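Local coordinates for protein diol-dehydratase (Roseburia inulinivorans, PDB 5I2A) that dehydrates 1,2-propanediol without B12, as a member of the glycyl radical enzymes, and probably acts as a lyase, at residues G305-R309 with E310-E314; R423-T426 with M427-R431. All coordinates share one frame; numbering follows the deposited sequence.

Two threonine N-caps are described here, each at a place where one helix has just stopped and the next begins. Contact 1 comes first along the chain and joins the end of helix 295-303 to the start of helix 309-323; contact 2 does the same between helix 413-422 and the short helix 427-431. Their centres lie 35 Å apart, with about 23 Å between nearest atoms, and they do not touch. Contact 1 sits far out, 33 Å from the centre of the chain, whereas contact 2 is 23 Å from it. Both lie in the pyruvate formate lyase-like part of the chain, and in each a Schellman glycine ends one helix shortly before a threonine N-caps the next; only contact 2 adds a capping box.

Contact 1. Residues G305-R309 with E310-E314; sequences GSLTR and EYAQE
Thr308 caps the start of helix 309-323, touching Tyr311 through its side chain and Ala312 through its carbonyl. At the root of that side chain, Thr308 CB lies 3.8 Å from Glu310 OE2. One step on, OG1 is swung between the backbone N and the carbonyl carbon (chi1 61°), which points it at the amide of Tyr311: Thr308 OG1 accepts from Tyr311 N at 3.1 Å with an N-H...O angle of 154°. The same oxygen lies 3.4 Å from Tyr311 CB, the two side chains crossing at about a right angle. Thr308 O takes the amide of Ala312, and Arg309 O that of Gln313, as the helix gets under way. On the apolar side Leu307 CD1 meets the edge of the Tyr311 ring in its plane, 3.8 Å from Tyr311 CD2, and Leu307 CD2 rests 4.0 Å from Ala312 CB. Phe262 and Tyr298 touch both Leu307 and Ala312, and the Tyr311 hydroxyl is bonded to Gln263. A water accepts from Arg309 NH1 at 3.0 Å, at the guanidinium edge and in its plane. With Gly305 ending the helix before, this is a Schellman stop followed by a threonine N-cap, in the short loop joining helices 295-303 and 309-323.

Contact 2. Residues R423-T426 with M427-R431; sequences RGAT and MDEAR
Thr426 and Glu429 exchange bonds between side chain and backbone. Glu429 N gives its hydrogen to Thr426 OG1 at 3.1 Å, while Thr426 N gives its own to Glu429 OE1, also at 3.1 Å and nearly straight at 167°. That amide approaches OE1 on the anti side, 34° out of the carboxylate plane. With CG anti to its carbonyl carbon (chi1 -74°) and the rest of the chain extended, the carboxylate reaches back to the Thr426 amide; on the way Glu429 CG passes 3.2 Å from Thr426 OG1, and Glu429 OE1 comes 3.8 Å from Thr426 CG2. The reciprocal pair is a capping box at the N-terminus of helix 427-431, and the first backbone bond of the helix runs from Ala430 N to Thr426 O, 2.9 Å. Ala425 CB lies 4.3 Å from Ala430 CB; Ala430 packs on Ile417, Leu420 and Val421 of helix 413-422, Ala425 on Val443. Further out, the carboxylate is itself positioned: Tyr548 OH bonds to OE1 and Lys446 NZ pairs with OE2. Replacing Glu429 by an alanine is likely to leave the Thr426 amide without its side-chain acceptor and Lys446 without its salt-bridge partner. Gly424, at positive phi, ends helix 413-422 in a Schellman motif.

Contact 1. Residues G305-R309 with E310-E314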
ATOM      1  N   GLY A 305      -4.304 -40.886  34.253  1.00 38.68           N
ATOM      2  CA  GLY A 305      -4.468 -42.277  33.858  1.00 36.21           C
ATOM      3  C   GLY A 305      -5.218 -42.498  32.558  1.00 37.91           C
ATOM      4  O   GLY A 305      -5.488 -43.638  32.179  1.00 38.79           O
ATOM      5  N   SER A 306      -5.554 -41.413  31.869  1.00 33.59           N
ATOM      6  CA  SER A 306      -6.325 -41.509  30.633  1.00 33.60           C
ATOM      7  C   SER A 306      -5.446 -41.713  29.398  1.00 35.61           C
ATOM      8  O   SER A 306      -5.956 -41.895  28.301  1.00 37.01           O
ATOM      9  CB  SER A 306      -7.185 -40.257  30.452  1.00 33.71           C
ATOM     10  OG  SER A 306      -6.534 -39.108  30.964  1.00 41.47           O
ATOM     11  N   LEU A 307      -4.131 -41.698  29.581  1.00 33.55           N
ATOM     12  CA  LEU A 307      -3.202 -41.820  28.465  1.00 27.81           C
ATOM     13  C   LEU A 307      -2.054 -42.747  28.825  1.00 23.08           C
ATOM     14  O   LEU A 307      -1.501 -42.637  29.902  1.00 27.91           O
ATOM     15  CB  LEU A 307      -2.656 -40.438  28.074  1.00 28.45           C
ATOM     16  CG  LEU A 307      -1.546 -40.362  27.016  1.00 23.55           C
ATOM     17  CD1 LEU A 307      -2.075 -40.709  25.635  1.00 18.86           C
ATOM     18  CD2 LEU A 307      -0.901 -38.981  27.006  1.00 21.01           C
ATOM     19  N   THR A 308      -1.685 -43.648  27.922  1.00 23.13           N
ATOM     20  CA  THR A 308      -0.478 -44.448  28.122  1.00 25.01           C
ATOM     21  C   THR A 308       0.709 -43.879  27.363  1.00 25.31           C
ATOM     22  O   THR A 308       0.539 -43.155  26.376  1.00 26.94           O
ATOM     23  CB  THR A 308      -0.671 -45.903  27.666  1.00 24.06           C
ATOM     24  OG1 THR A 308      -0.982 -45.927  26.271  1.00 26.03           O
ATOM     25  CG2 THR A 308      -1.793 -46.582  28.445  1.00 23.70           C
ATOM     26  N   ARG A 309       1.911 -44.221  27.812  1.00 22.96           N
ATOM     27  CA  ARG A 309       3.114 -43.861  27.081  1.00 27.21           C
ATOM     28  C   ARG A 309       3.069 -44.423  25.657  1.00 25.46           C
ATOM     29  O   ARG A 309       3.502 -43.775  24.700  1.00 22.10           O
ATOM     30  CB  ARG A 309       4.354 -44.356  27.818  1.00 26.24           C
ATOM     31  CG  ARG A 309       4.684 -43.525  29.057  1.00 28.20           C
ATOM     32  CD  ARG A 309       5.812 -44.127  29.868  1.00 31.68           C
ATOM     33  NE  ARG A 309       7.102 -43.509  29.576  1.00 45.64           N
ATOM     34  CZ  ARG A 309       8.112 -44.156  29.017  1.00 36.88           C
ATOM     35  NH1 ARG A 309       7.963 -45.428  28.704  1.00 47.36           N
ATOM     36  NH2 ARG A 309       9.264 -43.546  28.780  1.00 34.52           N
ATOM     37  N   GLU A 310       2.518 -45.617  25.516  1.00 20.17           N
ATOM     38  CA  GLU A 310       2.502 -46.277  24.221  1.00 21.09           C
ATOM     39  C   GLU A 310       1.621 -45.520  23.228  1.00 19.59           C
ATOM     40  O   GLU A 310       1.974 -45.382  22.058  1.00 21.86           O
ATOM     41  CB  GLU A 310       2.022 -47.733  24.347  1.00 24.71           C
ATOM     42  CG  GLU A 310       3.044 -48.699  24.936  1.00 24.41           C
ATOM     43  CD  GLU A 310       3.356 -48.389  26.387  1.00 26.43           C
ATOM     44  OE1 GLU A 310       4.538 -48.456  26.779  1.00 29.44           O
ATOM     45  OE2 GLU A 310       2.413 -48.063  27.129  1.00 27.56           O
ATOM     46  N   TYR A 311       0.469 -45.050  23.687  1.00 21.33           N
ATOM     47  CA  TYR A 311      -0.448 -44.351  22.798  1.00 25.37           C
ATOM     48  C   TYR A 311       0.076 -42.958  22.473  1.00 22.25           C
ATOM     49  O   TYR A 311      -0.080 -42.478  21.346  1.00 20.20           O
ATOM     50  CB  TYR A 311      -1.845 -44.251  23.407  1.00 22.68           C
ATOM     51  CG  TYR A 311      -2.867 -43.708  22.434  1.00 23.77           C
ATOM     52  CD1 TYR A 311      -3.134 -44.371  21.241  1.00 24.89           C
ATOM     53  CD2 TYR A 311      -3.561 -42.537  22.703  1.00 22.30           C
ATOM     54  CE1 TYR A 311      -4.070 -43.890  20.348  1.00 18.69           C
ATOM     55  CE2 TYR A 311      -4.500 -42.045  21.812  1.00 22.02           C
ATOM     56  CZ  TYR A 311      -4.744 -42.724  20.639  1.00 20.36           C
ATOM     57  OH  TYR A 311      -5.659 -42.235  19.750  1.00 21.69           O
ATOM     58  N   ALA A 312       0.691 -42.323  23.466  1.00 17.60           N
ATOM     59  CA  ALA A 312       1.335 -41.033  23.261  1.00 21.38           C
ATOM     60  C   ALA A 312       2.417 -41.133  22.185  1.00 20.56           C
ATOM     61  O   ALA A 312       2.504 -40.274  21.315  1.00 18.81           O
ATOM     62  CB  ALA A 312       1.926 -40.513  24.559  1.00 16.76           C
ATOM     63  N   GLN A 313       3.227 -42.188  22.248  1.00 21.02           N
ATOM     64  CA  GLN A 313       4.280 -42.406  21.264  1.00 18.40           C
ATOM     65  C   GLN A 313       3.662 -42.641  19.899  1.00 20.79           C
ATOM     66  O   GLN A 313       4.161 -42.147  18.891  1.00 18.75           O
ATOM     67  CB  GLN A 313       5.171 -43.595  21.638  1.00 19.08           C
ATOM     68  CG  GLN A 313       6.368 -43.779  20.704  1.00 17.07           C
ATOM     69  CD  GLN A 313       7.398 -42.654  20.858  1.00 17.61           C
ATOM     70  OE1 GLN A 313       7.922 -42.418  21.946  1.00 20.16           O
ATOM     71  NE2 GLN A 313       7.671 -41.949  19.767  1.00 18.17           N
ATOM     72  N   GLU A 314       2.568 -43.396  19.869  1.00 15.48           N
ATOM     73  CA  GLU A 314       1.902 -43.681  18.610  1.00 19.12           C
ATOM     74  C   GLU A 314       1.376 -42.389  17.974  1.00 18.77           C
ATOM     75  O   GLU A 314       1.482 -42.196  16.761  1.00 20.12           O
ATOM     76  CB  GLU A 314       0.754 -44.675  18.805  1.00 18.02           C
ATOM     77  CG  GLU A 314       0.184 -45.181  17.480  1.00 20.16           C
ATOM     78  CD  GLU A 314      -0.912 -46.228  17.665  1.00 23.31           C
ATOM     79  OE1 GLU A 314      -1.510 -46.273  18.752  1.00 23.42           O
ATOM     80  OE2 GLU A 314      -1.179 -46.988  16.719  1.00 18.99           O
TER
HETATM   81  O   HOH W   1       5.969 -47.661  28.585  1.00 36.78           O

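Contact 2. Residues R423-T426 with M427-R431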
ATOM      1  N   ARG A 423      21.358  -9.048  18.874  1.00 14.61           N
ATOM      2  CA  ARG A 423      20.500  -8.540  17.804  1.00 12.38           C
ATOM      3  C   ARG A 423      19.187  -7.983  18.343  1.00 16.77           C
ATOM      4  O   ARG A 423      18.342  -7.562  17.571  1.00 15.84           O
ATOM      5  CB  ARG A 423      20.193  -9.631  16.756  1.00 13.08           C
ATOM      6  CG  ARG A 423      21.430 -10.224  16.062  1.00 17.30           C
ATOM      7  CD  ARG A 423      22.434  -9.150  15.653  1.00 19.10           C
ATOM      8  NE  ARG A 423      23.467  -9.631  14.729  1.00 15.20           N
ATOM      9  CZ  ARG A 423      24.466  -8.870  14.286  1.00 18.91           C
ATOM     10  NH1 ARG A 423      24.582  -7.613  14.707  1.00 14.07           N
ATOM     11  NH2 ARG A 423      25.348  -9.355  13.419  1.00 18.31           N
ATOM     12  N   GLY A 424      19.002  -8.010  19.662  1.00 17.81           N
ATOM     13  CA  GLY A 424      17.924  -7.255  20.274  1.00 14.35           C
ATOM     14  C   GLY A 424      16.935  -7.994  21.153  1.00 18.07           C
ATOM     15  O   GLY A 424      16.063  -7.367  21.749  1.00 16.05           O
ATOM     16  N   ALA A 425      17.041  -9.317  21.229  1.00 13.34           N
ATOM     17  CA  ALA A 425      16.155 -10.087  22.108  1.00 14.46           C
ATOM     18  C   ALA A 425      16.481  -9.839  23.583  1.00 13.86           C
ATOM     19  O   ALA A 425      17.620  -9.534  23.908  1.00 14.51           O
ATOM     20  CB  ALA A 425      16.264 -11.571  21.808  1.00 13.12           C
ATOM     21  N   THR A 426      15.497  -9.999  24.466  1.00 13.38           N
ATOM     22  CA  THR A 426      15.806 -10.099  25.891  1.00 16.76           C
ATOM     23  C   THR A 426      16.420 -11.467  26.183  1.00 16.27           C
ATOM     24  O   THR A 426      16.268 -12.417  25.410  1.00 12.41           O
ATOM     25  CB  THR A 426      14.562  -9.919  26.810  1.00 16.06           C
ATOM     26  OG1 THR A 426      13.704 -11.050  26.684  1.00 17.48           O
ATOM     27  CG2 THR A 426      13.776  -8.642  26.468  1.00 18.98           C
ATOM     28  N   MET A 427      17.098 -11.561  27.316  1.00 15.72           N
ATOM     29  CA  MET A 427      17.634 -12.829  27.765  1.00 18.10           C
ATOM     30  C   MET A 427      16.541 -13.899  27.920  1.00 19.60           C
ATOM     31  O   MET A 427      16.735 -15.037  27.512  1.00 20.11           O
ATOM     32  CB  MET A 427      18.382 -12.651  29.089  1.00 19.84           C
ATOM     33  CG  MET A 427      19.077 -13.923  29.528  1.00 23.71           C
ATOM     34  SD  MET A 427      20.526 -14.243  28.509  1.00 34.21           S
ATOM     35  CE  MET A 427      21.507 -12.810  28.934  1.00 16.70           C
ATOM     36  N   ASP A 428      15.400 -13.543  28.510  1.00 17.02           N
ATOM     37  CA  ASP A 428      14.321 -14.515  28.685  1.00 17.86           C
ATOM     38  C   ASP A 428      13.829 -15.032  27.321  1.00 17.64           C
ATOM     39  O   ASP A 428      13.457 -16.188  27.184  1.00 17.70           O
ATOM     40  CB  ASP A 428      13.122 -13.916  29.432  1.00 18.52           C
ATOM     41  CG  ASP A 428      13.376 -13.705  30.931  1.00 24.28           C
ATOM     42  OD1 ASP A 428      14.439 -14.084  31.437  1.00 21.67           O
ATOM     43  OD2 ASP A 428      12.474 -13.171  31.599  1.00 26.98           O
ATOM     44  N   GLU A 429      13.777 -14.144  26.339  1.00 14.80           N
ATOM     45  CA  GLU A 429      13.296 -14.522  25.013  1.00 17.19           C
ATOM     46  C   GLU A 429      14.317 -15.436  24.351  1.00 15.15           C
ATOM     47  O   GLU A 429      13.972 -16.481  23.830  1.00 16.13           O
ATOM     48  CB  GLU A 429      13.036 -13.278  24.157  1.00 14.86           C
ATOM     49  CG  GLU A 429      11.777 -12.533  24.565  1.00 18.39           C
ATOM     50  CD  GLU A 429      11.665 -11.156  23.921  1.00 17.73           C
ATOM     51  OE1 GLU A 429      12.686 -10.620  23.439  1.00 18.42           O
ATOM     52  OE2 GLU A 429      10.552 -10.612  23.910  1.00 19.22           O
ATOM     53  N   ALA A 430      15.576 -15.029  24.411  1.00 13.08           N
ATOM     54  CA  ALA A 430      16.654 -15.732  23.745  1.00 14.71           C
ATOM     55  C   ALA A 430      16.774 -17.144  24.297  1.00 18.59           C
ATOM     56  O   ALA A 430      17.026 -18.087  23.550  1.00 16.49           O
ATOM     57  CB  ALA A 430      17.977 -14.969  23.910  1.00 11.60           C
ATOM     58  N   ARG A 431      16.563 -17.285  25.604  1.00 15.46           N
ATOM     59  CA  ARG A 431      16.627 -18.589  26.250  1.00 12.73           C
ATOM     60  C   ARG A 431      15.569 -19.540  25.743  1.00 17.51           C
ATOM     61  O   ARG A 431      15.714 -20.754  25.860  1.00 16.36           O
ATOM     62  CB  ARG A 431      16.485 -18.453  27.770  1.00 22.32           C
ATOM     63  CG  ARG A 431      17.815 -18.420  28.471  1.00 25.18           C
ATOM     64  CD  ARG A 431      17.669 -18.329  29.981  1.00 28.53           C
ATOM     65  NE  ARG A 431      18.939 -17.978  30.602  1.00 26.37           N
ATOM     66  CZ  ARG A 431      19.062 -17.584  31.863  1.00 35.35           C
ATOM     67  NH1 ARG A 431      17.988 -17.492  32.639  1.00 32.44           N
ATOM     68  NH2 ARG A 431      20.260 -17.296  32.355  1.00 35.95           N
TER